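PDB 6TP9: cytochrome c55X from Pseudomonas aeruginosa PAO1, which carries a single covalently bound heme c as a small periplasmic electron-transfer cytochrome linked to heme d1 biosynthesis. Local coordinates for residues P38-P42 / E43-G47; W80-D83 / R84-G88. The protein carries 1 engineered substitution. All blocks are in the same frame, centred on the assembly; numbering follows the deposited sequence.

Contact 1: residues P38-P42 / E43-G47; sequences PALTP and EALRG. With HEC (heme c), chain M.
T41 meets the amide of A44 with two oxygens at once. A44 N lies 3.3 Å from T41 OG1 in a fairly straight bond (150° at the hydrogen) and makes a weaker, bent one to T41 O. T41 O also takes L45 N at 3.2 Å, and together these bonds form an ST motif over residues 41-45. With chi1 at 72°, OG1 sits between backbone N and carbonyl carbon and faces A44 N; the E43 chain, bent at chi2, crosses T41 and sets OE1 3.5 Å from the same hydroxyl, a weak bond. The apolar side faces heme c. L40 CD1 is 3.7 Å from heme meso carbon CHB, while P38 CD lies against heme C3D and L45 CD2 approaches propionate oxygen O2A. P38 O accepts a hydrogen bond from ND1 of H28 of the second subunit, the predicted axial ligand; a proline carbonyl commonly orients this histidine in class I cytochromes c, and here the pairing is consistent with domain swapping. The turn lies in the loop between strand 30-31 and helix 50-59, with T41 and P42 against R31 of the strand and L40 and L45 against L85 of helix 75-86.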
# COMPACT_ATOMS: atom_id res chain seq x y z
N PRO A 38 6.63 6.68 -11.90
CA PRO A 38 7.82 6.73 -11.04
C PRO A 38 7.53 6.29 -9.62
O PRO A 38 6.38 6.21 -9.17
CB PRO A 38 8.24 8.20 -11.10
CG PRO A 38 6.98 8.93 -11.40
CD PRO A 38 6.19 8.03 -12.30
N ALA A 39 8.61 6.01 -8.89
CA ALA A 39 8.51 5.63 -7.49
C ALA A 39 8.20 6.84 -6.63
O ALA A 39 8.83 7.89 -6.77
CB ALA A 39 9.81 4.97 -7.03
N LEU A 40 7.23 6.69 -5.73
CA LEU A 40 6.88 7.72 -4.76
C LEU A 40 7.30 7.32 -3.34
O LEU A 40 6.66 7.71 -2.37
CB LEU A 40 5.38 8.01 -4.81
CG LEU A 40 4.84 8.49 -6.15
CD1 LEU A 40 3.37 8.83 -6.04
CD2 LEU A 40 5.63 9.69 -6.67
N THR A 41 8.36 6.53 -3.22
CA THR A 41 8.84 6.09 -1.92
C THR A 41 9.61 7.21 -1.23
O THR A 41 10.01 8.18 -1.87
CB THR A 41 9.73 4.86 -2.07
OG1 THR A 41 10.99 5.25 -2.65
CG2 THR A 41 9.08 3.83 -2.98
N PRO A 42 9.82 7.10 0.08
CA PRO A 42 10.63 8.12 0.77
C PRO A 42 12.03 8.25 0.20
O PRO A 42 12.56 9.36 0.10
CB PRO A 42 10.65 7.63 2.22
CG PRO A 42 9.44 6.77 2.36
CD PRO A 42 9.28 6.10 1.02
N GLU A 43 12.64 7.13 -0.19
CA GLU A 43 13.99 7.17 -0.74
C GLU A 43 14.02 7.98 -2.03
O GLU A 43 14.98 8.72 -2.29
CB GLU A 43 14.51 5.75 -0.98
CG GLU A 43 14.67 4.91 0.28
CD GLU A 43 13.34 4.42 0.84
OE1 GLU A 43 12.57 3.79 0.09
OE2 GLU A 43 13.07 4.68 2.04
N ALA A 44 12.97 7.86 -2.85
CA ALA A 44 12.94 8.52 -4.15
C ALA A 44 12.59 10.00 -4.06
O ALA A 44 12.92 10.76 -4.98
CB ALA A 44 11.94 7.82 -5.07
N LEU A 45 11.93 10.43 -2.99
CA LEU A 45 11.55 11.83 -2.82
C LEU A 45 12.46 12.56 -1.84
O LEU A 45 12.14 13.69 -1.44
CB LEU A 45 10.10 11.91 -2.33
CG LEU A 45 9.05 11.23 -3.21
CD1 LEU A 45 7.73 11.12 -2.46
CD2 LEU A 45 8.86 11.97 -4.52
N ARG A 46 13.58 11.95 -1.46
CA ARG A 46 14.33 12.44 -0.31
C ARG A 46 14.82 13.87 -0.51
O ARG A 46 14.75 14.69 0.41
CB ARG A 46 15.51 11.51 -0.02
CG ARG A 46 16.13 11.74 1.35
CD ARG A 46 17.11 10.64 1.74
NE ARG A 46 18.23 10.53 0.81
CZ ARG A 46 18.50 9.46 0.06
NH1 ARG A 46 19.55 9.49 -0.75
NH2 ARG A 46 17.76 8.36 0.13
N GLY A 47 15.31 14.19 -1.71
CA GLY A 47 15.87 15.50 -1.95
C GLY A 47 14.91 16.54 -2.48
O GLY A 47 15.28 17.72 -2.57
FE HEC M . 1.66 10.88 -10.25
CHA HEC M . 4.79 12.13 -10.86
CHB HEC M . 1.86 12.06 -7.00
CHC HEC M . -1.56 9.92 -9.69
CHD HEC M . 1.62 9.29 -13.29
NA HEC M . 3.07 11.88 -9.12
C1A HEC M . 4.28 12.36 -9.60
C2A HEC M . 4.91 13.13 -8.55
C3A HEC M . 4.10 13.12 -7.49
C4A HEC M . 2.93 12.33 -7.82
CMA HEC M . 4.37 13.81 -6.14
CAA HEC M . 6.27 13.85 -8.65
CBA HEC M . 7.38 12.89 -8.23
CGA HEC M . 8.72 13.58 -8.33
O1A HEC M . 8.75 14.83 -8.43
O2A HEC M . 9.76 12.86 -8.31
NB HEC M . 0.40 10.97 -8.64
C1B HEC M . 0.66 11.50 -7.39
C2B HEC M . -0.54 11.37 -6.59
C3B HEC M . -1.47 10.78 -7.34
C4B HEC M . -0.91 10.52 -8.64
CMB HEC M . -0.71 11.82 -5.12
CAB HEC M . -2.91 10.43 -6.90
CBB HEC M . -3.63 11.70 -6.42
NC HEC M . 0.31 9.76 -11.28
C1C HEC M . -1.01 9.58 -10.90
C2C HEC M . -1.70 8.93 -12.00
C3C HEC M . -0.84 8.80 -13.01
C4C HEC M . 0.45 9.29 -12.57
CMC HEC M . -3.21 8.59 -12.01
CAC HEC M . -1.15 8.17 -14.39
CBC HEC M . -2.40 8.81 -15.03
ND HEC M . 3.00 10.71 -11.82
C1D HEC M . 2.75 10.03 -13.01
C2D HEC M . 3.87 10.23 -13.90
C3D HEC M . 4.85 11.12 -13.14
C4D HEC M . 4.23 11.37 -11.86
CMD HEC M . 4.05 9.67 -15.33
CAD HEC M . 6.22 11.64 -13.61
CBD HEC M . 6.06 12.90 -14.44
CGD HEC M . 7.43 13.33 -14.89
O1D HEC M . 7.82 12.99 -16.03
O2D HEC M . 8.15 13.99 -14.09

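Contact 2: residues W80-D83 / R84-G88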
# COMPACT_ATOMS: atom_id res chain seq x y z
N TRP A 80 -1.08 16.65 2.86
CA TRP A 80 -1.23 15.41 3.62
C TRP A 80 -0.75 14.22 2.80
O TRP A 80 0.08 13.43 3.26
CB TRP A 80 -2.69 15.24 4.03
CG TRP A 80 -2.96 14.10 4.97
CD1 TRP A 80 -2.87 14.13 6.33
CD2 TRP A 80 -3.37 12.77 4.62
NE1 TRP A 80 -3.20 12.90 6.85
CE2 TRP A 80 -3.51 12.05 5.82
CE3 TRP A 80 -3.63 12.12 3.41
CZ2 TRP A 80 -3.90 10.71 5.85
CZ3 TRP A 80 -4.01 10.79 3.44
CH2 TRP A 80 -4.14 10.10 4.65
N LEU A 81 -1.27 14.07 1.58
CA LEU A 81 -0.86 12.96 0.72
C LEU A 81 0.66 12.90 0.61
O LEU A 81 1.27 11.84 0.74
CB LEU A 81 -1.48 13.11 -0.67
CG LEU A 81 -2.98 12.86 -0.79
CD1 LEU A 81 -3.46 13.15 -2.21
CD2 LEU A 81 -3.32 11.44 -0.39
N VAL A 82 1.29 14.06 0.38
CA VAL A 82 2.74 14.11 0.23
C VAL A 82 3.43 13.65 1.51
O VAL A 82 4.41 12.90 1.47
CB VAL A 82 3.17 15.54 -0.17
CG1 VAL A 82 4.67 15.71 -0.03
CG2 VAL A 82 2.71 15.84 -1.59
N ASP A 83 2.93 14.09 2.67
CA ASP A 83 3.50 13.63 3.93
C ASP A 83 3.48 12.11 4.02
O ASP A 83 4.45 11.49 4.46
CB ASP A 83 2.75 14.24 5.11
CG ASP A 83 2.90 15.75 5.19
OD1 ASP A 83 3.92 16.27 4.69
OD2 ASP A 83 2.01 16.41 5.75
N ARG A 84 2.37 11.49 3.59
CA ARG A 84 2.27 10.04 3.64
C ARG A 84 3.30 9.39 2.74
O ARG A 84 3.91 8.38 3.11
CB ARG A 84 0.86 9.60 3.24
CG ARG A 84 -0.26 10.26 4.02
CD ARG A 84 -0.32 9.80 5.47
NE ARG A 84 0.77 10.33 6.27
CZ ARG A 84 0.88 11.60 6.65
NH1 ARG A 84 1.91 11.98 7.39
NH2 ARG A 84 -0.03 12.49 6.28
N LEU A 85 3.51 9.94 1.54
CA LEU A 85 4.54 9.41 0.65
C LEU A 85 5.91 9.56 1.28
O LEU A 85 6.73 8.62 1.27
CB LEU A 85 4.49 10.14 -0.69
CG LEU A 85 3.17 10.10 -1.45
CD1 LEU A 85 3.23 11.01 -2.67
CD2 LEU A 85 2.84 8.68 -1.86
N ILE A 86 6.19 10.73 1.85
CA ILE A 86 7.51 11.01 2.40
C ILE A 86 7.77 10.15 3.63
O ILE A 86 8.85 9.57 3.79
CB ILE A 86 7.64 12.51 2.73
CG1 ILE A 86 7.69 13.33 1.44
CG2 ILE A 86 8.87 12.75 3.58
CD1 ILE A 86 7.38 14.79 1.65
N GLU A 87 6.80 10.07 4.53
CA GLU A 87 6.98 9.41 5.82
C GLU A 87 6.65 7.92 5.78
O GLU A 87 6.59 7.29 6.84
CB GLU A 87 6.12 10.11 6.88
CG GLU A 87 6.64 11.50 7.24
CD GLU A 87 5.68 12.28 8.11
OE1 GLU A 87 4.65 11.72 8.53
OE2 GLU A 87 5.96 13.47 8.37
N GLY A 88 6.47 7.35 4.60
CA GLY A 88 6.18 5.93 4.49
C GLY A 88 4.95 5.49 5.27
O GLY A 88 4.99 4.46 5.95
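D83 O receives the amide of E87 at 2.7 Å, with 159° at the hydrogen, in the final turn of helix 75-86, the C-terminal helix of this class I cytochrome c fold. The i to i+4 pattern also joins R84 N to W80 O, L85 N to L81 O and I86 N to V82 O, and E87 is the first residue to leave helical angles. Over one face of the W80 indole runs R84. Its CG stands 3.7 Å from the centroid of the six-membered ring, a CH-pi contact, while CZ lies 4.5 Å from that of the five-membered ring, a cation-pi pair. Bends at chi2 and chi3 fold the chain back on itself, bringing NH2 above the indole with the guanidinium tilted 60° from the ring plane. D83 CB lies over a guanidinium face, 3.3 Å from R84 NH1, but its carboxylate turns to a salt bridge with R50. R84 NH1 instead pairs with E87 OE1 at 3.0 Å, a salt bridge whose hydrogen bond is weak, and with E89. L16 and L20 of the second subunit pack on W80 and L81, consistent with the N- and C-terminal helix pairing of class I cytochromes c being made between chains by domain swapping. V82, which packs on helix 50-59, brings CG1 to 3.3 Å from I86 CD1, closer than usual van der Waals contact.

How the contacts relate
Both contacts are local, with centres about 10 Å apart, yet they differ in kind. Contact 1 is an irregular turn whose side-chain hydroxyl helps hold the backbone, whereas contact 2 is the last turns of helix 75-86 and its exit, with an arginine-indole face that meets the second subunit. Contact 2 is the nearer to the core, with three of eight touching residues buried against two of eight in contact 1, though contact 1 supplies three heme-pocket residues; contact 2 approaches the heme through L81. L85 of contact 2 packs on L40 and L45 of contact 1, and P42 CB is 3.1 Å from I86 O. The second subunit adds H28 at contact 1 and other residues of helix 10-27 at contact 2.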